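Local coordinates for protein tryptophan--tRNA ligase (Pyrococcus horikoshii, PDB 3JXE) that joins L-tryptophan to its cognate tRNA at the expense of ATP, as a class I aminoacyl-tRNA synthetase, at residues S44-F55 and I92-K103. Numbering follows the deposited sequence.
With TYM (tryptophanyl-5'AMP), chain E.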
ATOM      1  N   SER B  44     -10.429 -26.363 -30.942  1.00100.20           N
ATOM      2  CA  SER B  44      -9.341 -25.939 -31.828  1.00 99.92           C
ATOM      3  C   SER B  44      -8.003 -26.582 -31.455  1.00 99.65           C
ATOM      4  O   SER B  44      -7.909 -27.305 -30.459  1.00 99.64           O
ATOM      5  CB  SER B  44      -9.218 -24.408 -31.835  1.00 99.97           C
ATOM      6  OG  SER B  44      -9.008 -23.904 -30.526  1.00100.05           O
ATOM      7  N   GLU B  45      -6.978 -26.318 -32.265  1.00 99.29           N
ATOM      8  CA  GLU B  45      -5.632 -26.838 -32.023  1.00 98.96           C
ATOM      9  C   GLU B  45      -4.879 -25.965 -31.019  1.00 98.63           C
ATOM     10  O   GLU B  45      -5.104 -24.754 -30.938  1.00 98.59           O
ATOM     11  CB  GLU B  45      -4.844 -26.937 -33.334  1.00 99.02           C
ATOM     12  CG  GLU B  45      -3.643 -27.887 -33.274  1.00 99.21           C
ATOM     13  CD  GLU B  45      -2.553 -27.555 -34.289  1.00 99.40           C
ATOM     14  OE1 GLU B  45      -1.423 -28.067 -34.132  1.00 99.27           O
ATOM     15  OE2 GLU B  45      -2.816 -26.783 -35.238  1.00 99.59           O
ATOM     16  N   LEU B  46      -3.984 -26.595 -30.262  1.00 98.19           N
ATOM     17  CA  LEU B  46      -3.202 -25.918 -29.230  1.00 97.76           C
ATOM     18  C   LEU B  46      -2.018 -25.140 -29.810  1.00 97.38           C
ATOM     19  O   LEU B  46      -1.378 -25.605 -30.756  1.00 97.39           O
ATOM     20  CB  LEU B  46      -2.706 -26.931 -28.193  1.00 97.80           C
ATOM     21  CG  LEU B  46      -3.761 -27.626 -27.326  1.00 97.84           C
ATOM     22  CD1 LEU B  46      -3.187 -28.891 -26.706  1.00 97.94           C
ATOM     23  CD2 LEU B  46      -4.304 -26.686 -26.255  1.00 97.73           C
ATOM     24  N   PRO B  47      -1.729 -23.948 -29.244  1.00 96.95           N
ATOM     25  CA  PRO B  47      -0.587 -23.115 -29.640  1.00 96.60           C
ATOM     26  C   PRO B  47       0.759 -23.804 -29.430  1.00 96.21           C
ATOM     27  O   PRO B  47       0.872 -24.712 -28.603  1.00 96.20           O
ATOM     28  CB  PRO B  47      -0.686 -21.908 -28.702  1.00 96.61           C
ATOM     29  CG  PRO B  47      -2.083 -21.886 -28.249  1.00 96.80           C
ATOM     30  CD  PRO B  47      -2.519 -23.308 -28.179  1.00 96.95           C
ATOM     31  N   ILE B  48       1.763 -23.345 -30.175  1.00 95.71           N
ATOM     32  CA  ILE B  48       3.119 -23.904 -30.151  1.00 95.17           C
ATOM     33  C   ILE B  48       3.645 -24.193 -28.734  1.00 94.79           C
ATOM     34  O   ILE B  48       4.118 -25.296 -28.460  1.00 94.75           O
ATOM     35  CB  ILE B  48       4.114 -23.013 -30.971  1.00 95.20           C
ATOM     36  CG1 ILE B  48       5.549 -23.551 -30.883  1.00 95.22           C
ATOM     37  CG2 ILE B  48       4.011 -21.530 -30.564  1.00 95.21           C
ATOM     38  CD1 ILE B  48       6.581 -22.716 -31.621  1.00 95.25           C
ATOM     39  N   PHE B  49       3.529 -23.211 -27.842  1.00 94.30           N
ATOM     40  CA  PHE B  49       4.060 -23.320 -26.480  1.00 93.81           C
ATOM     41  C   PHE B  49       3.261 -24.255 -25.569  1.00 93.44           C
ATOM     42  O   PHE B  49       3.780 -24.725 -24.554  1.00 93.40           O
ATOM     43  CB  PHE B  49       4.210 -21.935 -25.836  1.00 93.83           C
ATOM     44  CG  PHE B  49       3.073 -20.994 -26.132  1.00 93.88           C
ATOM     45  CD1 PHE B  49       1.849 -21.130 -25.484  1.00 93.93           C
ATOM     46  CD2 PHE B  49       3.233 -19.964 -27.054  1.00 93.93           C
ATOM     47  CE1 PHE B  49       0.797 -20.259 -25.758  1.00 94.06           C
ATOM     48  CE2 PHE B  49       2.188 -19.086 -27.335  1.00 93.96           C
ATOM     49  CZ  PHE B  49       0.967 -19.234 -26.684  1.00 94.03           C
ATOM     50  N   PHE B  50       2.006 -24.520 -25.925  1.00 92.95           N
ATOM     51  CA  PHE B  50       1.192 -25.463 -25.162  1.00 92.46           C
ATOM     52  C   PHE B  50       1.453 -26.914 -25.561  1.00 92.14           C
ATOM     53  O   PHE B  50       1.780 -27.742 -24.708  1.00 92.12           O
ATOM     54  CB  PHE B  50      -0.304 -25.133 -25.254  1.00 92.47           C
ATOM     55  CG  PHE B  50      -0.750 -24.041 -24.315  1.00 92.41           C
ATOM     56  CD1 PHE B  50      -0.233 -23.952 -23.022  1.00 92.41           C
ATOM     57  CD2 PHE B  50      -1.711 -23.116 -24.716  1.00 92.39           C
ATOM     58  CE1 PHE B  50      -0.648 -22.945 -22.154  1.00 92.36           C
ATOM     59  CE2 PHE B  50      -2.137 -22.108 -23.855  1.00 92.39           C
ATOM     60  CZ  PHE B  50      -1.604 -22.023 -22.572  1.00 92.40           C
ATOM     61  N   ARG B  51       1.324 -27.214 -26.851  1.00 91.69           N
ATOM     62  CA  ARG B  51       1.482 -28.589 -27.341  1.00 91.24           C
ATOM     63  C   ARG B  51       2.919 -29.106 -27.280  1.00 90.76           C
ATOM     64  O   ARG B  51       3.138 -30.313 -27.171  1.00 90.73           O
ATOM     65  CB  ARG B  51       0.896 -28.767 -28.751  1.00 91.34           C
ATOM     66  CG  ARG B  51       1.350 -27.753 -29.794  1.00 91.67           C
ATOM     67  CD  ARG B  51       1.139 -28.296 -31.204  1.00 92.41           C
ATOM     68  NE  ARG B  51       0.640 -27.280 -32.132  1.00 92.89           N
ATOM     69  CZ  ARG B  51       1.403 -26.443 -32.833  1.00 93.10           C
ATOM     70  NH1 ARG B  51       2.724 -26.476 -32.721  1.00 93.31           N
ATOM     71  NH2 ARG B  51       0.837 -25.561 -33.645  1.00 93.12           N
ATOM     72  N   ARG B  52       3.891 -28.198 -27.339  1.00 90.17           N
ATOM     73  CA  ARG B  52       5.298 -28.586 -27.228  1.00 89.64           C
ATOM     74  C   ARG B  52       5.806 -28.511 -25.785  1.00 89.20           C
ATOM     75  O   ARG B  52       7.012 -28.600 -25.533  1.00 89.13           O
ATOM     76  CB  ARG B  52       6.175 -27.766 -28.181  1.00 89.71           C
ATOM     77  CG  ARG B  52       5.915 -28.062 -29.650  1.00 89.77           C
ATOM     78  CD  ARG B  52       6.893 -27.337 -30.546  1.00 89.97           C
ATOM     79  NE  ARG B  52       6.384 -27.207 -31.909  1.00 90.25           N
ATOM     80  CZ  ARG B  52       6.907 -26.412 -32.840  1.00 90.33           C
ATOM     81  NH1 ARG B  52       7.967 -25.661 -32.569  1.00 90.37           N
ATOM     82  NH2 ARG B  52       6.365 -26.365 -34.049  1.00 90.41           N
ATOM     83  N   LYS B  53       4.866 -28.354 -24.853  1.00 88.66           N
ATOM     84  CA  LYS B  53       5.113 -28.423 -23.405  1.00 88.12           C
ATOM     85  C   LYS B  53       6.156 -27.432 -22.874  1.00 87.64           C
ATOM     86  O   LYS B  53       6.980 -27.774 -22.019  1.00 87.60           O
ATOM     87  CB  LYS B  53       5.432 -29.865 -22.971  1.00 88.18           C
ATOM     88  CG  LYS B  53       4.238 -30.805 -23.054  1.00 88.36           C
ATOM     89  CD  LYS B  53       4.653 -32.257 -22.894  1.00 88.74           C
ATOM     90  CE  LYS B  53       3.456 -33.182 -23.064  1.00 88.89           C
ATOM     91  NZ  LYS B  53       3.853 -34.617 -23.025  1.00 89.04           N
ATOM     92  N   PHE B  54       6.111 -26.205 -23.388  1.00 87.02           N
ATOM     93  CA  PHE B  54       6.893 -25.107 -22.824  1.00 86.42           C
ATOM     94  C   PHE B  54       6.257 -24.704 -21.500  1.00 86.09           C
ATOM     95  O   PHE B  54       6.953 -24.383 -20.533  1.00 86.02           O
ATOM     96  CB  PHE B  54       6.952 -23.921 -23.790  1.00 86.35           C
ATOM     97  CG  PHE B  54       7.727 -22.746 -23.264  1.00 85.97           C
ATOM     98  CD1 PHE B  54       7.088 -21.544 -22.990  1.00 85.73           C
ATOM     99  CD2 PHE B  54       9.097 -22.846 -23.033  1.00 85.72           C
ATOM    100  CE1 PHE B  54       7.803 -20.453 -22.503  1.00 85.67           C
ATOM    101  CE2 PHE B  54       9.819 -21.761 -22.545  1.00 85.58           C
ATOM    102  CZ  PHE B  54       9.170 -20.562 -22.280  1.00 85.65           C
ATOM    103  N   PHE B  55       4.925 -24.721 -21.474  1.00 85.65           N
ATOM    104  CA  PHE B  55       4.176 -24.706 -20.231  1.00 85.25           C
ATOM    105  C   PHE B  55       4.129 -26.138 -19.711  1.00 85.07           C
ATOM    106  O   PHE B  55       3.496 -27.010 -20.311  1.00 85.06           O
ATOM    107  CB  PHE B  55       2.773 -24.141 -20.447  1.00 85.20           C
ATOM    108  CG  PHE B  55       2.721 -22.641 -20.458  1.00 85.03           C
ATOM    109  CD1 PHE B  55       3.059 -21.924 -21.601  1.00 84.93           C
ATOM    110  CD2 PHE B  55       2.336 -21.942 -19.318  1.00 84.85           C
ATOM    111  CE1 PHE B  55       3.014 -20.532 -21.610  1.00 84.88           C
ATOM    112  CE2 PHE B  55       2.285 -20.551 -19.316  1.00 84.70           C
ATOM    113  CZ  PHE B  55       2.625 -19.846 -20.463  1.00 84.79           C
ATOM    114  N   ILE B  92       5.901 -14.144 -23.870  1.00 70.87           N
ATOM    115  CA  ILE B  92       5.277 -15.466 -24.020  1.00 71.23           C
ATOM    116  C   ILE B  92       4.061 -15.677 -23.099  1.00 71.55           C
ATOM    117  O   ILE B  92       3.019 -16.138 -23.571  1.00 71.58           O
ATOM    118  CB  ILE B  92       6.300 -16.632 -23.913  1.00 71.21           C
ATOM    119  CG1 ILE B  92       7.321 -16.537 -25.056  1.00 71.38           C
ATOM    120  CG2 ILE B  92       5.583 -17.985 -23.937  1.00 71.14           C
ATOM    121  CD1 ILE B  92       8.296 -17.703 -25.152  1.00 71.48           C
ATOM    122  N   PRO B  93       4.181 -15.337 -21.793  1.00 71.87           N
ATOM    123  CA  PRO B  93       3.002 -15.417 -20.925  1.00 72.09           C
ATOM    124  C   PRO B  93       1.800 -14.650 -21.472  1.00 72.34           C
ATOM    125  O   PRO B  93       0.667 -15.115 -21.336  1.00 72.42           O
ATOM    126  CB  PRO B  93       3.483 -14.777 -19.619  1.00 72.06           C
ATOM    127  CG  PRO B  93       4.938 -15.024 -19.606  1.00 72.05           C
ATOM    128  CD  PRO B  93       5.372 -14.899 -21.038  1.00 71.92           C
ATOM    129  N   PHE B  94       2.050 -13.498 -22.095  1.00 72.62           N
ATOM    130  CA  PHE B  94       0.984 -12.664 -22.653  1.00 72.93           C
ATOM    131  C   PHE B  94       0.321 -13.273 -23.890  1.00 73.19           C
ATOM    132  O   PHE B  94      -0.877 -13.084 -24.108  1.00 73.23           O
ATOM    133  CB  PHE B  94       1.500 -11.253 -22.950  1.00 72.83           C
ATOM    134  CG  PHE B  94       1.826 -10.457 -21.717  1.00 72.85           C
ATOM    135  CD1 PHE B  94       3.126 -10.417 -21.224  1.00 72.76           C
ATOM    136  CD2 PHE B  94       0.833  -9.756 -21.041  1.00 72.81           C
ATOM    137  CE1 PHE B  94       3.434  -9.683 -20.079  1.00 72.58           C
ATOM    138  CE2 PHE B  94       1.132  -9.021 -19.895  1.00 72.77           C
ATOM    139  CZ  PHE B  94       2.436  -8.986 -19.415  1.00 72.59           C
ATOM    140  N   PHE B  95       1.100 -13.998 -24.691  1.00 73.52           N
ATOM    141  CA  PHE B  95       0.568 -14.725 -25.844  1.00 73.83           C
ATOM    142  C   PHE B  95      -0.297 -15.905 -25.414  1.00 74.06           C
ATOM    143  O   PHE B  95      -1.302 -16.214 -26.058  1.00 74.10           O
ATOM    144  CB  PHE B  95       1.697 -15.204 -26.762  1.00 73.83           C
ATOM    145  CG  PHE B  95       2.109 -14.193 -27.793  1.00 73.88           C
ATOM    146  CD1 PHE B  95       3.201 -13.360 -27.574  1.00 74.00           C
ATOM    147  CD2 PHE B  95       1.401 -14.072 -28.987  1.00 73.94           C
ATOM    148  CE1 PHE B  95       3.584 -12.420 -28.527  1.00 74.21           C
ATOM    149  CE2 PHE B  95       1.775 -13.135 -29.946  1.00 74.07           C
ATOM    150  CZ  PHE B  95       2.868 -12.308 -29.717  1.00 74.17           C
ATOM    151  N   ALA B  96       0.106 -16.558 -24.327  1.00 74.39           N
ATOM    152  CA  ALA B  96      -0.666 -17.647 -23.739  1.00 74.73           C
ATOM    153  C   ALA B  96      -1.980 -17.124 -23.175  1.00 75.02           C
ATOM    154  O   ALA B  96      -3.025 -17.755 -23.329  1.00 75.05           O
ATOM    155  CB  ALA B  96       0.140 -18.344 -22.658  1.00 74.67           C
ATOM    156  N   THR B  97      -1.916 -15.957 -22.536  1.00 75.40           N
ATOM    157  CA  THR B  97      -3.092 -15.318 -21.955  1.00 75.83           C
ATOM    158  C   THR B  97      -4.038 -14.808 -23.043  1.00 76.11           C
ATOM    159  O   THR B  97      -5.259 -14.796 -22.857  1.00 76.21           O
ATOM    160  CB  THR B  97      -2.696 -14.163 -21.011  1.00 75.83           C
ATOM    161  OG1 THR B  97      -1.514 -14.520 -20.284  1.00 75.97           O
ATOM    162  CG2 THR B  97      -3.809 -13.876 -20.023  1.00 75.88           C
ATOM    163  N   LYS B  98      -3.466 -14.392 -24.174  1.00 76.44           N
ATOM    164  CA  LYS B  98      -4.235 -13.971 -25.346  1.00 76.69           C
ATOM    165  C   LYS B  98      -5.102 -15.114 -25.861  1.00 76.79           C
ATOM    166  O   LYS B  98      -6.302 -14.945 -26.080  1.00 76.81           O
ATOM    167  CB  LYS B  98      -3.297 -13.482 -26.457  1.00 76.72           C
ATOM    168  CG  LYS B  98      -3.996 -13.141 -27.766  1.00 77.04           C
ATOM    169  CD  LYS B  98      -3.027 -13.180 -28.938  1.00 77.62           C
ATOM    170  CE  LYS B  98      -3.738 -12.939 -30.262  1.00 77.96           C
ATOM    171  NZ  LYS B  98      -4.231 -11.537 -30.395  1.00 78.38           N
ATOM    172  N   TRP B  99      -4.477 -16.276 -26.043  1.00 76.94           N
ATOM    173  CA  TRP B  99      -5.153 -17.461 -26.554  1.00 77.13           C
ATOM    174  C   TRP B  99      -6.244 -17.951 -25.607  1.00 77.11           C
ATOM    175  O   TRP B  99      -7.312 -18.374 -26.054  1.00 77.13           O
ATOM    176  CB  TRP B  99      -4.139 -18.574 -26.810  1.00 77.21           C
ATOM    177  CG  TRP B  99      -4.712 -19.738 -27.548  1.00 77.79           C
ATOM    178  CD1 TRP B  99      -4.758 -19.903 -28.901  1.00 78.19           C
ATOM    179  CD2 TRP B  99      -5.322 -20.904 -26.979  1.00 78.38           C
ATOM    180  NE1 TRP B  99      -5.355 -21.100 -29.212  1.00 78.59           N
ATOM    181  CE2 TRP B  99      -5.713 -21.735 -28.052  1.00 78.59           C
ATOM    182  CE3 TRP B  99      -5.577 -21.327 -25.666  1.00 78.54           C
ATOM    183  CZ2 TRP B  99      -6.346 -22.968 -27.855  1.00 78.84           C
ATOM    184  CZ3 TRP B  99      -6.207 -22.552 -25.471  1.00 78.70           C
ATOM    185  CH2 TRP B  99      -6.583 -23.357 -26.562  1.00 78.89           C
ATOM    186  N   LEU B 100      -5.968 -17.890 -24.304  1.00 77.12           N
ATOM    187  CA  LEU B 100      -6.921 -18.332 -23.287  1.00 77.07           C
ATOM    188  C   LEU B 100      -8.132 -17.407 -23.202  1.00 77.10           C
ATOM    189  O   LEU B 100      -9.254 -17.877 -23.021  1.00 77.12           O
ATOM    190  CB  LEU B 100      -6.246 -18.473 -21.916  1.00 77.00           C
ATOM    191  CG  LEU B 100      -5.227 -19.602 -21.718  1.00 76.92           C
ATOM    192  CD1 LEU B 100      -4.392 -19.351 -20.472  1.00 76.91           C
ATOM    193  CD2 LEU B 100      -5.890 -20.972 -21.653  1.00 76.71           C
ATOM    194  N   GLN B 101      -7.908 -16.100 -23.343  1.00 77.10           N
ATOM    195  CA  GLN B 101      -9.009 -15.138 -23.387  1.00 77.17           C
ATOM    196  C   GLN B 101      -9.843 -15.338 -24.649  1.00 77.38           C
ATOM    197  O   GLN B 101     -11.072 -15.264 -24.610  1.00 77.47           O
ATOM    198  CB  GLN B 101      -8.499 -13.697 -23.323  1.00 77.06           C
ATOM    199  CG  GLN B 101      -9.631 -12.654 -23.449  1.00 76.69           C
ATOM    200  CD  GLN B 101      -9.091 -11.231 -23.301  1.00 76.48           C
ATOM    201  OE1 GLN B 101      -8.210 -10.795 -24.071  1.00 76.58           O
ATOM    202  NE2 GLN B 101      -9.636 -10.485 -22.320  1.00 76.37           N
ATOM    203  N   GLU B 102      -9.158 -15.594 -25.760  1.00 77.54           N
ATOM    204  CA  GLU B 102      -9.798 -15.800 -27.055  1.00 77.63           C
ATOM    205  C   GLU B 102     -10.778 -16.973 -27.000  1.00 77.39           C
ATOM    206  O   GLU B 102     -11.981 -16.794 -27.199  1.00 77.46           O
ATOM    207  CB  GLU B 102      -8.731 -16.051 -28.124  1.00 77.80           C
ATOM    208  CG  GLU B 102      -9.113 -15.625 -29.531  1.00 78.66           C
ATOM    209  CD  GLU B 102      -7.948 -15.749 -30.500  1.00 79.89           C
ATOM    210  OE1 GLU B 102      -7.593 -16.893 -30.864  1.00 80.53           O
ATOM    211  OE2 GLU B 102      -7.388 -14.703 -30.896  1.00 80.10           O
ATOM    212  N   LYS B 103     -10.255 -18.159 -26.693  1.00 77.05           N
ATOM    213  CA  LYS B 103     -11.023 -19.401 -26.771  1.00 76.73           C
ATOM    214  C   LYS B 103     -12.022 -19.614 -25.630  1.00 76.35           C
ATOM    215  O   LYS B 103     -13.003 -20.344 -25.799  1.00 76.42           O
ATOM    216  CB  LYS B 103     -10.080 -20.605 -26.883  1.00 76.82           C
ATOM    217  CG  LYS B 103      -9.060 -20.520 -28.020  1.00 77.35           C
ATOM    218  CD  LYS B 103      -9.694 -20.716 -29.395  1.00 78.28           C
ATOM    219  CE  LYS B 103      -8.674 -20.508 -30.508  1.00 78.52           C
ATOM    220  NZ  LYS B 103      -9.240 -20.825 -31.850  1.00 78.89           N
TER
HETATM  221  P   TYM E 900       8.616  -9.795 -14.910  0.80 43.72           P
HETATM  222  O1P TYM E 900       8.316  -8.416 -15.355  0.80 43.57           O
HETATM  223  O2P TYM E 900       9.969 -10.126 -14.412  0.80 43.90           O
HETATM  224  O5' TYM E 900       8.286 -10.814 -16.113  0.80 43.91           O
HETATM  225  C5' TYM E 900       7.011 -10.755 -16.763  0.80 44.62           C
HETATM  226  C4' TYM E 900       6.565 -12.144 -17.236  0.80 45.19           C
HETATM  227  O4' TYM E 900       7.635 -12.760 -18.006  0.80 45.24           O
HETATM  228  C1' TYM E 900       7.950 -14.055 -17.415  0.80 45.50           C
HETATM  229  N9  TYM E 900       9.407 -14.256 -17.693  0.80 45.48           N
HETATM  230  C4  TYM E 900       9.920 -15.143 -18.545  0.80 45.35           C
HETATM  231  N3  TYM E 900       9.377 -16.081 -19.345  0.80 45.35           N
HETATM  232  C2  TYM E 900      10.141 -16.855 -20.107  0.80 45.11           C
HETATM  233  N1  TYM E 900      11.461 -16.733 -20.110  0.80 44.98           N
HETATM  234  C6  TYM E 900      12.069 -15.815 -19.338  0.80 45.27           C
HETATM  235  N6  TYM E 900      13.394 -15.705 -19.354  0.80 45.35           N
HETATM  236  C5  TYM E 900      11.296 -14.989 -18.526  0.80 45.32           C
HETATM  237  N7  TYM E 900      11.575 -14.012 -17.668  0.80 45.33           N
HETATM  238  C8  TYM E 900      10.421 -13.563 -17.166  0.80 45.38           C
HETATM  239  C2' TYM E 900       7.542 -13.920 -15.950  0.80 45.69           C
HETATM  240  O2' TYM E 900       7.196 -15.195 -15.417  0.80 45.76           O
HETATM  241  C3' TYM E 900       6.283 -13.067 -16.049  0.80 45.70           C
HETATM  242  O3' TYM E 900       5.156 -13.895 -16.382  0.80 46.38           O
HETATM  243  NH3 TYM E 900       6.614  -9.127 -10.428  0.80 43.19           N
HETATM  244  CA  TYM E 900       6.286  -9.567 -11.791  0.80 43.21           C
HETATM  245  CB  TYM E 900       5.118  -8.741 -12.331  0.80 43.13           C
HETATM  246  CG  TYM E 900       3.743  -9.426 -12.068  0.80 42.78           C
HETATM  247  CD2 TYM E 900       3.278 -10.640 -12.562  0.80 42.29           C
HETATM  248  CE2 TYM E 900       1.987 -10.846 -12.059  0.80 42.20           C
HETATM  249  CE3 TYM E 900       3.852 -11.592 -13.403  0.80 42.33           C
HETATM  250  CD1 TYM E 900       2.744  -8.936 -11.299  0.80 42.80           C
HETATM  251  NE1 TYM E 900       1.645  -9.816 -11.288  0.80 42.45           N
HETATM  252  CZ2 TYM E 900       1.282 -11.993 -12.400  0.80 42.08           C
HETATM  253  CZ3 TYM E 900       3.141 -12.744 -13.740  0.80 42.14           C
HETATM  254  CH2 TYM E 900       1.855 -12.946 -13.239  0.80 42.04           C
HETATM  255  C   TYM E 900       7.499  -9.378 -12.709  0.80 43.36           C
HETATM  256  O   TYM E 900       8.349  -8.523 -12.455  0.80 43.36           O
HETATM  257  OPP TYM E 900       7.525 -10.228 -13.789  0.80 43.46           O
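The indole of W99 lies between a proline and a lysine chain: P47 sets its CG over one face, 3.3 Å from the centroid of the five-membered ring and only 7° off the ring normal, a CH-pi contact, while CG of K103, one turn further along the same helix, covers the opposite face. P47 is at the N-cap of helix 48-51, where its carbonyl O accepts from F50 N and R51 N; what proline adds is a rigid, apolar ring whose CG and CD lie against the indole. F50 turns its edge toward the W99 six-membered ring in an offset edge-to-face pair, planes at 69°. The W99 side chain leaves its helix with chi1 at -170°, which carries the indole out to P47 and F50. Were W99 replaced by alanine, P47 and F50 would probably face a gap and K103 lose its flat support. At the S44 end, K103 NZ gives S44 OG a weak hydrogen bond of 3.4 Å. Toward the start of helix 88-104, small A96 lets two rings come close, F49 CE1 at 3.7 Å and F55 CZ at 3.6 Å from its CB, and branched I92 places CG2 3.6 Å from F54 CE1. Helix 88-104 of the Rossmann-fold catalytic domain, which starts in the HIGH motif and carries P93 against the tryptophanyl-AMP ribose, thus packs against helix 48-51, with helix 32-42 touching W99 and K103, and strand 237-241 bordering F54, F55 and L100.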